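PDB 3WEU: L-lysine 6-oxidase from Marinomonas mediterranea, which oxidatively deaminates the epsilon-amino group of L-lysine with a cysteine tryptophylquinone cofactor, releasing ammonium and hydrogen peroxide, the source of its antibacterial activity. Local coordinates for residues Q584-V589 with A630-R635; W626-F631 with H652-F657; G592-E597 with L604-Q609; V11-N16 with G440-L445. All blocks are in the same frame, centred on the assembly; numbering follows the deposited sequence. Where two conformers were deposited one is given.

Contact 1: Q584-V589 with A630-R635. With EDO (1,2-ethanediol), chain J.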
loop_
_atom_site.group_PDB
_atom_site.type_symbol
_atom_site.label_atom_id
_atom_site.label_comp_id
_atom_site.label_asym_id
_atom_site.label_seq_id
_atom_site.Cartn_x
_atom_site.Cartn_y
_atom_site.Cartn_z
ATOM N N GLN A 584 20.405 23.238 -8.354
ATOM C CA GLN A 584 20.603 21.814 -8.588
ATOM C C GLN A 584 19.327 21.008 -8.679
ATOM O O GLN A 584 19.336 19.887 -9.170
ATOM C CB GLN A 584 21.530 21.208 -7.515
ATOM C CG GLN A 584 22.685 20.480 -8.125
ATOM C CD GLN A 584 23.801 21.446 -8.587
ATOM O OE1 GLN A 584 23.598 22.642 -8.789
ATOM N NE2 GLN A 584 24.948 20.880 -8.837
ATOM N N SER A 585 18.234 21.584 -8.227
ATOM C CA SER A 585 16.956 20.909 -8.162
ATOM C C SER A 585 15.912 22.029 -8.242
ATOM O O SER A 585 15.431 22.529 -7.242
ATOM C CB SER A 585 16.808 20.105 -6.892
ATOM O OG SER A 585 15.659 19.321 -7.031
ATOM N N PRO A 586 15.691 22.539 -9.459
ATOM C CA PRO A 586 14.853 23.713 -9.647
ATOM C C PRO A 586 13.439 23.481 -9.197
ATOM O O PRO A 586 12.975 22.311 -9.120
ATOM C CB PRO A 586 14.877 23.924 -11.180
ATOM C CG PRO A 586 16.120 23.300 -11.593
ATOM C CD PRO A 586 16.274 22.078 -10.732
ATOM N N TRP A 587 12.747 24.551 -8.889
ATOM C CA TRP A 587 11.370 24.466 -8.405
ATOM C C TRP A 587 10.417 25.351 -9.126
ATOM O O TRP A 587 9.343 24.873 -9.550
ATOM C CB TRP A 587 11.344 24.693 -6.903
ATOM C CG TRP A 587 10.123 24.218 -6.216
ATOM C CD1 TRP A 587 9.260 24.947 -5.435
ATOM C CD2 TRP A 587 9.647 22.874 -6.193
ATOM N NE1 TRP A 587 8.289 24.128 -4.961
ATOM C CE2 TRP A 587 8.499 22.854 -5.405
ATOM C CE3 TRP A 587 10.058 21.718 -6.795
ATOM C CZ2 TRP A 587 7.771 21.703 -5.184
ATOM C CZ3 TRP A 587 9.307 20.549 -6.593
ATOM C CH2 TRP A 587 8.182 20.575 -5.801
ATOM N N ASP A 588 10.746 26.648 -9.239
ATOM C CA ASP A 588 9.877 27.611 -9.900
ATOM C C ASP A 588 10.623 28.103 -11.129
ATOM O O ASP A 588 11.641 28.765 -10.999
ATOM C CB ASP A 588 9.559 28.740 -8.962
ATOM C CG ASP A 588 9.116 28.239 -7.606
ATOM O OD1 ASP A 588 9.948 28.085 -6.696
ATOM O OD2 ASP A 588 7.928 27.918 -7.486
ATOM N N VAL A 589 10.134 27.704 -12.299
ATOM C CA VAL A 589 10.840 27.903 -13.577
ATOM C C VAL A 589 9.914 28.410 -14.645
ATOM O O VAL A 589 8.672 28.275 -14.525
ATOM C CB VAL A 589 11.509 26.606 -14.060
ATOM C CG1 VAL A 589 12.578 26.151 -13.101
ATOM C CG2 VAL A 589 10.507 25.514 -14.349
ATOM N N ALA A 630 13.120 18.981 -17.476
ATOM C CA ALA A 630 13.743 19.961 -18.319
ATOM C C ALA A 630 15.150 20.307 -17.854
ATOM O O ALA A 630 15.492 20.197 -16.665
ATOM C CB ALA A 630 12.930 21.230 -18.282
ATOM N N PHE A 631 15.916 20.843 -18.782
ATOM C CA PHE A 631 17.146 21.537 -18.452
ATOM C C PHE A 631 16.862 23.013 -18.545
ATOM O O PHE A 631 16.372 23.523 -19.595
ATOM C CB PHE A 631 18.236 21.191 -19.451
ATOM C CG PHE A 631 18.817 19.835 -19.223
ATOM C CD1 PHE A 631 18.111 18.698 -19.596
ATOM C CD2 PHE A 631 19.985 19.683 -18.482
ATOM C CE1 PHE A 631 18.606 17.427 -19.299
ATOM C CE2 PHE A 631 20.502 18.414 -18.191
ATOM C CZ PHE A 631 19.805 17.283 -18.623
ATOM N N ILE A 632 17.183 23.697 -17.480
ATOM C CA ILE A 632 16.980 25.162 -17.393
ATOM C C ILE A 632 18.220 25.814 -17.974
ATOM O O ILE A 632 19.320 25.594 -17.502
ATOM C CB ILE A 632 16.755 25.634 -15.940
ATOM C CG1 ILE A 632 15.734 24.760 -15.241
ATOM C CG2 ILE A 632 16.358 27.103 -15.891
ATOM C CD1 ILE A 632 14.379 24.598 -15.947
ATOM N N ARG A 633 18.031 26.624 -19.017
ATOM C CA ARG A 633 19.136 27.193 -19.718
ATOM C C ARG A 633 18.879 28.582 -20.312
ATOM O O ARG A 633 17.711 28.971 -20.542
ATOM C CB ARG A 633 19.570 26.194 -20.750
ATOM C CG ARG A 633 19.558 26.569 -22.170
ATOM C CD ARG A 633 20.032 25.438 -23.052
ATOM N NE ARG A 633 21.325 25.676 -23.559
ATOM C CZ ARG A 633 21.944 24.839 -24.393
ATOM N NH1 ARG A 633 21.379 23.688 -24.759
ATOM N NH2 ARG A 633 23.101 25.149 -24.889
ATOM N N ASP A 634 19.973 29.336 -20.474
ATOM C CA ASP A 634 19.902 30.676 -20.916
ATOM C C ASP A 634 19.661 30.701 -22.442
ATOM O O ASP A 634 20.542 30.304 -23.230
ATOM C CB ASP A 634 21.150 31.456 -20.528
ATOM C CG ASP A 634 21.098 32.907 -20.913
ATOM O OD1 ASP A 634 20.076 33.409 -21.385
ATOM O OD2 ASP A 634 22.182 33.568 -20.780
ATOM N N ARG A 635 18.471 31.130 -22.814
ATOM C CA ARG A 635 18.043 31.255 -24.210
ATOM C C ARG A 635 18.669 32.476 -24.921
ATOM O O ARG A 635 18.562 32.623 -26.152
ATOM C CB ARG A 635 16.535 31.388 -24.216
ATOM C CG ARG A 635 15.807 30.122 -23.822
ATOM C CD ARG A 635 15.736 29.170 -25.016
ATOM N NE ARG A 635 14.541 28.375 -24.919
ATOM C CZ ARG A 635 13.535 28.340 -25.770
ATOM N NH1 ARG A 635 13.524 29.018 -26.903
ATOM N NH2 ARG A 635 12.524 27.562 -25.485
HETATM C C1 EDO J . 4.102 23.574 -4.993
HETATM O O1 EDO J . 5.055 23.281 -6.011
HETATM C C2 EDO J . 4.618 24.837 -4.294
HETATM O O2 EDO J . 5.639 24.494 -3.330
#

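Contact 2: W626-F631 with H652-F657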
loop_
_atom_site.group_PDB
_atom_site.type_symbol
_atom_site.label_atom_id
_atom_site.label_comp_id
_atom_site.label_asym_id
_atom_site.label_seq_id
_atom_site.Cartn_x
_atom_site.Cartn_y
_atom_site.Cartn_z
ATOM N N TRP A 626 12.726 10.674 -13.848
ATOM C CA TRP A 626 13.707 11.772 -13.657
ATOM C C TRP A 626 14.155 12.353 -15.008
ATOM O O TRP A 626 14.329 13.572 -15.159
ATOM C CB TRP A 626 14.865 11.313 -12.769
ATOM C CG TRP A 626 15.535 10.094 -13.279
ATOM C CD1 TRP A 626 15.103 8.813 -13.104
ATOM C CD2 TRP A 626 16.679 10.019 -14.147
ATOM N NE1 TRP A 626 15.921 7.938 -13.791
ATOM C CE2 TRP A 626 16.905 8.649 -14.421
ATOM C CE3 TRP A 626 17.535 10.971 -14.727
ATOM C CZ2 TRP A 626 17.934 8.204 -15.260
ATOM C CZ3 TRP A 626 18.584 10.532 -15.503
ATOM C CH2 TRP A 626 18.761 9.150 -15.808
ATOM N N SER A 627 14.392 11.482 -15.986
ATOM C CA SER A 627 14.983 11.894 -17.212
ATOM C C SER A 627 14.067 12.663 -18.085
ATOM O O SER A 627 14.513 13.200 -19.126
ATOM C CB SER A 627 15.629 10.740 -18.001
ATOM O OG SER A 627 14.675 9.838 -18.498
ATOM N N ALA A 628 12.789 12.750 -17.707
ATOM C CA ALA A 628 11.829 13.489 -18.488
ATOM C C ALA A 628 11.910 14.996 -18.217
ATOM O O ALA A 628 11.365 15.797 -18.983
ATOM C CB ALA A 628 10.433 13.027 -18.164
ATOM N N LEU A 629 12.588 15.370 -17.147
ATOM C CA LEU A 629 12.579 16.793 -16.693
ATOM C C LEU A 629 13.419 17.687 -17.551
ATOM O O LEU A 629 14.279 17.239 -18.314
ATOM C CB LEU A 629 12.991 16.948 -15.232
ATOM C CG LEU A 629 12.036 16.200 -14.295
ATOM C CD1 LEU A 629 12.597 15.937 -12.906
ATOM C CD2 LEU A 629 10.725 16.936 -14.136
ATOM N N ALA A 630 13.120 18.981 -17.476
ATOM C CA ALA A 630 13.743 19.961 -18.319
ATOM C C ALA A 630 15.150 20.307 -17.854
ATOM O O ALA A 630 15.492 20.197 -16.665
ATOM C CB ALA A 630 12.930 21.230 -18.282
ATOM N N PHE A 631 15.916 20.843 -18.782
ATOM C CA PHE A 631 17.146 21.537 -18.452
ATOM C C PHE A 631 16.862 23.013 -18.545
ATOM O O PHE A 631 16.372 23.523 -19.595
ATOM C CB PHE A 631 18.236 21.191 -19.451
ATOM C CG PHE A 631 18.817 19.835 -19.223
ATOM C CD1 PHE A 631 18.111 18.698 -19.596
ATOM C CD2 PHE A 631 19.985 19.683 -18.482
ATOM C CE1 PHE A 631 18.606 17.427 -19.299
ATOM C CE2 PHE A 631 20.502 18.414 -18.191
ATOM C CZ PHE A 631 19.805 17.283 -18.623
ATOM N N HIS A 652 7.583 16.417 -22.803
ATOM C CA HIS A 652 6.214 16.804 -22.503
ATOM C C HIS A 652 5.251 15.663 -22.820
ATOM O O HIS A 652 4.193 15.521 -22.159
ATOM C CB HIS A 652 5.775 17.998 -23.333
ATOM C CG HIS A 652 6.551 19.232 -23.061
ATOM N ND1 HIS A 652 6.563 19.849 -21.833
ATOM C CD2 HIS A 652 7.394 19.940 -23.866
ATOM C CE1 HIS A 652 7.345 20.915 -21.907
ATOM N NE2 HIS A 652 7.859 20.991 -23.131
ATOM N N GLU A 653 5.640 14.823 -23.781
ATOM C CA GLU A 653 4.758 13.735 -24.220
ATOM C C GLU A 653 4.493 12.668 -23.171
ATOM O O GLU A 653 3.484 11.970 -23.247
ATOM C CB GLU A 653 5.275 13.129 -25.530
ATOM C CG GLU A 653 5.021 14.124 -26.668
ATOM C CD GLU A 653 5.115 13.515 -28.107
ATOM O OE1 GLU A 653 5.764 12.463 -28.315
ATOM O OE2 GLU A 653 4.542 14.092 -29.058
ATOM N N LEU A 654 5.381 12.566 -22.187
ATOM C CA LEU A 654 5.177 11.694 -21.052
ATOM C C LEU A 654 3.957 12.010 -20.212
ATOM O O LEU A 654 3.360 11.129 -19.580
ATOM C CB LEU A 654 6.420 11.699 -20.175
ATOM C CG LEU A 654 6.308 10.820 -18.927
ATOM C CD1 LEU A 654 6.216 9.353 -19.316
ATOM C CD2 LEU A 654 7.513 11.040 -18.053
ATOM N N PHE A 655 3.614 13.277 -20.128
ATOM C CA PHE A 655 2.694 13.733 -19.112
ATOM C C PHE A 655 1.302 13.848 -19.714
ATOM O O PHE A 655 1.153 14.200 -20.869
ATOM C CB PHE A 655 3.171 15.084 -18.555
ATOM C CG PHE A 655 4.491 15.027 -17.900
ATOM C CD1 PHE A 655 4.579 14.604 -16.590
ATOM C CD2 PHE A 655 5.643 15.387 -18.552
ATOM C CE1 PHE A 655 5.794 14.523 -15.959
ATOM C CE2 PHE A 655 6.871 15.250 -17.966
ATOM C CZ PHE A 655 6.948 14.880 -16.626
ATOM N N ASP A 656 0.297 13.517 -18.953
ATOM C CA ASP A 656 -1.042 13.882 -19.257
ATOM C C ASP A 656 -1.394 15.137 -18.528
ATOM O O ASP A 656 -0.660 15.588 -17.611
ATOM C CB ASP A 656 -1.987 12.803 -18.747
ATOM C CG ASP A 656 -2.272 11.743 -19.732
ATOM O OD1 ASP A 656 -1.373 11.400 -20.599
ATOM O OD2 ASP A 656 -3.398 11.220 -19.534
ATOM N N PHE A 657 -2.583 15.631 -18.810
ATOM C CA PHE A 657 -2.977 16.906 -18.310
ATOM C C PHE A 657 -4.460 16.959 -18.136
ATOM O O PHE A 657 -5.162 16.515 -19.007
ATOM C CB PHE A 657 -2.528 17.941 -19.310
ATOM C CG PHE A 657 -3.026 19.302 -19.044
ATOM C CD1 PHE A 657 -2.385 20.086 -18.112
ATOM C CD2 PHE A 657 -4.115 19.830 -19.754
ATOM C CE1 PHE A 657 -2.797 21.408 -17.868
ATOM C CE2 PHE A 657 -4.552 21.114 -19.489
ATOM C CZ PHE A 657 -3.895 21.904 -18.531
#

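Contact 3: G592-E597 with L604-Q609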
loop_
_atom_site.group_PDB
_atom_site.type_symbol
_atom_site.label_atom_id
_atom_site.label_comp_id
_atom_site.label_asym_id
_atom_site.label_seq_id
_atom_site.Cartn_x
_atom_site.Cartn_y
_atom_site.Cartn_z
ATOM N N GLY A 592 9.255 27.398 -21.620
ATOM C CA GLY A 592 10.140 27.736 -22.739
ATOM C C GLY A 592 9.701 27.418 -24.193
ATOM O O GLY A 592 10.441 27.714 -25.129
ATOM N N GLU A 593 8.588 26.700 -24.397
ATOM C CA GLU A 593 8.213 26.282 -25.775
ATOM C C GLU A 593 7.646 27.524 -26.484
ATOM O O GLU A 593 6.655 28.059 -26.063
ATOM C CB GLU A 593 7.174 25.161 -25.701
ATOM C CG GLU A 593 7.709 23.917 -24.949
ATOM C CD GLU A 593 8.818 23.172 -25.633
ATOM O OE1 GLU A 593 9.039 23.416 -26.865
ATOM O OE2 GLU A 593 9.496 22.368 -24.947
ATOM N N LEU A 594 8.289 27.931 -27.570
ATOM C CA LEU A 594 7.955 29.100 -28.324
ATOM C C LEU A 594 7.280 28.741 -29.647
ATOM O O LEU A 594 6.901 29.606 -30.362
ATOM C CB LEU A 594 9.240 29.842 -28.643
ATOM C CG LEU A 594 10.003 30.385 -27.432
ATOM C CD1 LEU A 594 11.266 31.111 -27.916
ATOM C CD2 LEU A 594 9.127 31.345 -26.713
ATOM N N ASP A 595 7.084 27.454 -29.911
ATOM C CA ASP A 595 6.369 27.036 -31.150
ATOM C C ASP A 595 5.100 26.264 -30.788
ATOM O O ASP A 595 4.941 25.763 -29.689
ATOM C CB ASP A 595 7.305 26.261 -32.058
ATOM C CG ASP A 595 8.305 27.214 -32.781
ATOM O OD1 ASP A 595 7.831 28.140 -33.493
ATOM O OD2 ASP A 595 9.540 27.107 -32.616
ATOM N N THR A 596 4.156 26.272 -31.699
ATOM C CA THR A 596 2.848 25.746 -31.414
ATOM C C THR A 596 2.880 24.323 -30.944
ATOM O O THR A 596 2.223 23.967 -29.960
ATOM C CB THR A 596 2.013 25.822 -32.659
ATOM O OG1 THR A 596 1.804 27.180 -32.962
ATOM C CG2 THR A 596 0.695 25.227 -32.416
ATOM N N GLU A 597 3.643 23.479 -31.610
ATOM C CA GLU A 597 3.612 22.076 -31.263
ATOM C C GLU A 597 4.019 21.863 -29.783
ATOM O O GLU A 597 3.350 21.124 -29.043
ATOM C CB GLU A 597 4.549 21.306 -32.158
ATOM C CG GLU A 597 4.565 19.845 -31.895
ATOM C CD GLU A 597 5.467 19.115 -32.888
ATOM O OE1 GLU A 597 6.050 19.766 -33.811
ATOM O OE2 GLU A 597 5.600 17.909 -32.688
ATOM N N LEU A 604 0.966 24.851 -22.045
ATOM C CA LEU A 604 1.210 26.131 -21.461
ATOM C C LEU A 604 1.784 27.095 -22.479
ATOM O O LEU A 604 2.607 26.703 -23.312
ATOM C CB LEU A 604 2.238 25.991 -20.320
ATOM C CG LEU A 604 1.745 25.216 -19.071
ATOM C CD1 LEU A 604 2.956 24.846 -18.181
ATOM C CD2 LEU A 604 0.669 26.020 -18.357
ATOM N N PRO A 605 1.475 28.367 -22.308
ATOM C CA PRO A 605 2.160 29.442 -23.078
ATOM C C PRO A 605 3.559 29.628 -22.567
ATOM O O PRO A 605 3.856 29.212 -21.443
ATOM C CB PRO A 605 1.332 30.657 -22.798
ATOM C CG PRO A 605 0.764 30.409 -21.379
ATOM C CD PRO A 605 0.565 28.919 -21.287
ATOM N N ALA A 606 4.413 30.218 -23.373
ATOM C CA ALA A 606 5.786 30.488 -22.970
ATOM C C ALA A 606 5.854 31.609 -21.918
ATOM O O ALA A 606 5.026 32.510 -21.898
ATOM C CB ALA A 606 6.598 30.852 -24.245
ATOM N N GLY A 607 6.862 31.584 -21.080
ATOM C CA GLY A 607 7.157 32.745 -20.232
ATOM C C GLY A 607 6.401 32.710 -18.900
ATOM O O GLY A 607 6.510 33.646 -18.110
ATOM N N GLN A 608 5.698 31.592 -18.593
ATOM C CA GLN A 608 4.914 31.503 -17.391
ATOM C C GLN A 608 5.727 30.744 -16.341
ATOM O O GLN A 608 6.352 29.726 -16.711
ATOM C CB GLN A 608 3.649 30.695 -17.673
ATOM C CG GLN A 608 2.701 30.685 -16.477
ATOM C CD GLN A 608 1.393 30.009 -16.723
ATOM O OE1 GLN A 608 1.029 29.711 -17.859
ATOM N NE2 GLN A 608 0.688 29.727 -15.633
ATOM N N GLN A 609 5.733 31.179 -15.065
ATOM C CA GLN A 609 6.445 30.464 -14.050
ATOM C C GLN A 609 5.617 29.323 -13.539
ATOM O O GLN A 609 4.496 29.528 -13.166
ATOM C CB GLN A 609 6.848 31.353 -12.886
ATOM C CG GLN A 609 7.880 30.684 -11.985
ATOM C CD GLN A 609 8.040 31.428 -10.682
ATOM O OE1 GLN A 609 7.099 31.475 -9.859
ATOM N NE2 GLN A 609 9.180 32.107 -10.527
HETATM O O HOH W 1 5.424 27.050 -23.385
#

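Contact 4: V11-N16 with G440-L445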
loop_
_atom_site.group_PDB
_atom_site.type_symbol
_atom_site.label_atom_id
_atom_site.label_comp_id
_atom_site.label_asym_id
_atom_site.label_seq_id
_atom_site.Cartn_x
_atom_site.Cartn_y
_atom_site.Cartn_z
ATOM N N VAL A 11 34.186 15.079 -11.941
ATOM C CA VAL A 11 32.769 14.997 -11.834
ATOM C C VAL A 11 32.162 14.561 -13.120
ATOM O O VAL A 11 32.355 15.220 -14.111
ATOM C CB VAL A 11 32.189 16.374 -11.413
ATOM C CG1 VAL A 11 30.651 16.353 -11.451
ATOM C CG2 VAL A 11 32.727 16.745 -10.028
ATOM N N ALA A 12 31.423 13.467 -13.098
ATOM C CA ALA A 12 30.671 12.993 -14.235
ATOM C C ALA A 12 29.210 12.985 -13.823
ATOM O O ALA A 12 28.879 12.997 -12.605
ATOM C CB ALA A 12 31.095 11.578 -14.606
ATOM N N ARG A 13 28.325 12.901 -14.812
ATOM C CA ARG A 13 26.922 12.862 -14.507
ATOM C C ARG A 13 26.199 11.797 -15.278
ATOM O O ARG A 13 26.461 11.557 -16.462
ATOM C CB ARG A 13 26.294 14.233 -14.697
ATOM C CG ARG A 13 27.054 15.280 -13.913
ATOM C CD ARG A 13 26.373 16.629 -13.823
ATOM N NE ARG A 13 25.785 16.642 -12.512
ATOM C CZ ARG A 13 26.308 17.202 -11.431
ATOM N NH1 ARG A 13 27.428 17.901 -11.475
ATOM N NH2 ARG A 13 25.660 17.060 -10.299
ATOM N N LEU A 14 25.273 11.173 -14.587
ATOM C CA LEU A 14 24.494 10.089 -15.126
ATOM C C LEU A 14 23.747 10.478 -16.390
ATOM O O LEU A 14 23.291 11.623 -16.537
ATOM C CB LEU A 14 23.412 9.686 -14.090
ATOM C CG LEU A 14 23.851 9.178 -12.752
ATOM C CD1 LEU A 14 22.607 8.884 -11.939
ATOM C CD2 LEU A 14 24.754 7.930 -12.925
ATOM N N GLY A 15 23.565 9.506 -17.267
ATOM C CA GLY A 15 22.780 9.691 -18.470
ATOM C C GLY A 15 22.287 8.353 -19.015
ATOM O O GLY A 15 23.050 7.368 -19.104
ATOM N N ASN A 16 21.071 8.358 -19.505
ATOM C CA ASN A 16 20.446 7.161 -20.045
ATOM C C ASN A 16 20.370 7.081 -21.569
ATOM O O ASN A 16 19.698 6.210 -22.124
ATOM C CB ASN A 16 19.094 6.905 -19.354
ATOM C CG ASN A 16 18.076 7.976 -19.583
ATOM O OD1 ASN A 16 18.393 9.082 -19.964
ATOM N ND2 ASN A 16 16.805 7.656 -19.290
ATOM N N GLY A 440 33.304 22.931 -8.458
ATOM C CA GLY A 440 32.616 24.229 -8.366
ATOM C C GLY A 440 31.238 24.140 -8.983
ATOM O O GLY A 440 30.376 24.979 -8.668
ATOM N N ASN A 441 31.011 23.078 -9.765
ATOM C CA ASN A 441 29.660 22.784 -10.281
ATOM C C ASN A 441 28.816 21.846 -9.435
ATOM O O ASN A 441 27.772 21.403 -9.885
ATOM C CB ASN A 441 29.812 22.311 -11.709
ATOM C CG ASN A 441 30.318 23.430 -12.596
ATOM O OD1 ASN A 441 29.769 24.519 -12.553
ATOM N ND2 ASN A 441 31.342 23.178 -13.372
ATOM N N CYS A 442 29.303 21.517 -8.228
ATOM C CA CYS A 442 28.558 20.714 -7.258
ATOM C C CYS A 442 28.154 21.551 -6.050
ATOM O O CYS A 442 28.757 22.601 -5.736
ATOM C CB CYS A 442 29.434 19.615 -6.725
ATOM S SG CYS A 442 29.991 18.388 -7.985
ATOM N N VAL A 443 27.093 21.113 -5.428
ATOM C CA VAL A 443 26.538 21.769 -4.261
ATOM C C VAL A 443 27.547 21.707 -3.086
ATOM O O VAL A 443 28.089 20.658 -2.765
ATOM C CB VAL A 443 25.184 21.090 -3.850
ATOM C CG1 VAL A 443 24.794 21.492 -2.408
ATOM C CG2 VAL A 443 24.084 21.517 -4.825
ATOM N N GLY A 444 27.795 22.842 -2.461
ATOM C CA GLY A 444 28.546 22.908 -1.210
ATOM C C GLY A 444 27.684 22.970 0.048
ATOM O O GLY A 444 27.864 22.192 0.973
ATOM N N LEU A 445 26.689 23.845 0.060
ATOM C CA LEU A 445 25.823 23.981 1.213
ATOM C C LEU A 445 24.422 24.303 0.714
ATOM O O LEU A 445 24.294 24.902 -0.364
ATOM C CB LEU A 445 26.259 25.149 2.074
ATOM C CG LEU A 445 27.615 25.067 2.742
ATOM C CD1 LEU A 445 27.988 26.398 3.309
ATOM C CD2 LEU A 445 27.458 24.005 3.829
#

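Contact 1: Q584-V589 with A630-R635
Ile-632 packs against Pro-586 and Val-589 where two small antiparallel sheets meet: its strand, 631-634, pairs with 645-648, and Val-589 belongs to strand 588-590, which pairs with 609-611. No hydrogen bond joins the two segments, so the join is purely apolar and depends on the shape of one branched side chain. From CB of Ile-632, the CG2 methyl turns anti to the backbone N, while CG1 stands anti to the carbonyl carbon (chi1 -47°) and leads into the contact. CG1 meets CG of Pro-586 at 3.9 Å, the two side chains lying alongside and running opposite ways, and lies 4.1 Å from CG1 of Val-589. The tip, CD1, then reaches CG1 of Val-589 at 3.7 Å and its CB at 4.0 Å, with the chains crossing at a slant. Isoleucine suits this place because a single branch serves two neighbours: its middle carbon meets the rigid proline ring in the loop, and its terminal methyl meets the compact valine within strand 588-590.

In the loop leading into that strand, Ser-585 OG is hydrogen-bonded to the carbonyl of Cys-516, the residue cross-linked to Trp-581 in the cysteine tryptophylquinone. On Trp-587, the indole NE1 donates in the ring plane to O2 of a 1,2-ethanediol, probably from the crystallisation liquor, over 3.1 Å at 163°.

Contact 2: W626-F631 with H652-F657
Two short 3-10 turns, 626-628 and 652-654, meet through Ala-628 and the pair Leu-654 and Phe-655, on the chain that leads into strand 656-661. Each turn is closed by its own backbone bond: Leu-629 N reaches Trp-626 O at 3.2 Å, and Phe-655 N reaches His-652 O at 3.1 Å. Between the turns the contact is apolar, with no hydrogen bond across it.

The methyl of Ala-628 points toward the other segment and touches two side chains. Its CB lies 3.5 Å from CD2 of Leu-654, a close methyl-to-methyl approach, and 4.2 Å from CE2 of Phe-655, which it meets obliquely. Alanine fits here because its single carbon lets the turns come close, with 7.4 Å between CA of Ala-628 and CA of Leu-654. Leucine supplies the reach from the other side: CG is anti to the backbone N (chi1 179°), and the second torsion turns CD2 to the alanine. Phenylalanine adds a broad flank to this small apolar patch, and Arg-650 makes a cation-pi contact with its ring.

The polar backbone is served nearby, for Lys-50 NZ is hydrogen-bonded to the carbonyls of both Ser-627 and Leu-629, and the backbones of Ala-628 and Asn-651 are also bonded. The CD2 methyl that meets Ala-628 also rests over one face of the Phe-655 ring, 4.1 Å above its plane and offset toward the rim.

Contact 3: G592-E597 with L604-Q609
Leu-594 and Ala-606 make the apolar part of this surface contact. One methyl of the leucine, CD2, lies 3.6 Å from CB of Ala-606, which points toward the other segment. The leucine backbone turns its CB away, but CG stands anti to the carbonyl carbon (chi1 -64°) and the extended chain brings CD2 back to the alanine. A second, mixed contact falls on the same carbon: the carbonyl oxygen of Glu-593 sits 3.3 Å from CB of Ala-606. Alanine suits the spot, since its short side chain fits against both a methyl group and a backbone oxygen.

The polar link runs through solvent. One water donates to Glu-593 O at 3.1 Å and to Leu-604 O at 2.8 Å, bridging two carbonyls that, both being acceptors, could not bond to each other. Glu-593 O also takes a hydrogen bond from Gln-599 NE2, while the glutamate's own carboxylate turns away to His-652, whose NE2 bonds to OE2.

Backbone shape matters next to the alanine. Gly-607 has a positive phi of 89°, where a CB would press on the carbonyl oxygen of Ala-606, a conformation that by itself calls for glycine. Just beyond the leucine, Thr-596 and Glu-597 at the helix start pack on Gln-557 of the second subunit. The whole is a helix-containing connection between two antiparallel strands, 588-590 and 609-611. Its two ends are tied by Thr-591, whose OG1 is hydrogen-bonded to Pro-605 O and Gln-608 N, with the methyl contact and water bridge beside it.

Contact 4: V11-N16 with G440-L445
Val-11 meets Cys-442 where strand 4-13, part of the large curled mixed sheet of the N-terminal region, faces the loop that follows helix 433-439. In this sheet the strand runs between 58-66, antiparallel to it, and 237-247, parallel to it. Val-11 points at the loop and offers both methyls to one sulfur: CG2 lies 3.8 Å and CG1 4.1 Å from SG of Cys-442. With CG1 anti to the backbone N (chi1 173°), CG2 stands anti to the carbonyl carbon, so the fork of the valine opens onto the sulfur. A beta-branched residue suits a strand, and here its two tips share a single large, weakly polar atom.

Two residues on, Arg-13 faces the same loop. Its chain bends at the third torsion (101°), and in one of its two conformers NH1 lies 3.9 Å from Asn-441 O and 4.4 Å from SG of Cys-442, approaching both obliquely and without a hydrogen bond. The charge is met from other quarters: NH2 forms a salt bridge with Glu-452 OE2, and NE bonds to Ser-248 O. Glu-452 also accepts the N-H of Val-443 through OE1, so this carboxylate ties the strand to the loop indirectly. A long arginine can reach from the strand to Glu-452, and this pairing probably offsets the cost of burying its charge.

Cysteine adds a small, polarisable filler on the loop side, its SG set against the valine methyls. Just before it, Asn-441 O takes a hydrogen bond from Gln-584 NE2, which helps to place the loop.

In the fold
Contacts 1, 2 and 4 are buried, whereas contact 3 lies at the surface, about 28 Å from contact 4 between centres and close to the second subunit. Their chemistry follows their place: contacts 1 and 2 are purely apolar, contact 4 combines sulfur packing with a buried charge compensated by neighbours, and contact 3 pairs a methyl contact with a water bridge. Contacts 1 and 2 share Ala-630 and Phe-631, while contact 3 is nested within the loop that contact 1 closes. Polar pairs join other contacts: Gln-584 reaches the loop of contact 4 from contact 1, and Asn-16 probably bonds to Ser-627 between contacts 4 and 2.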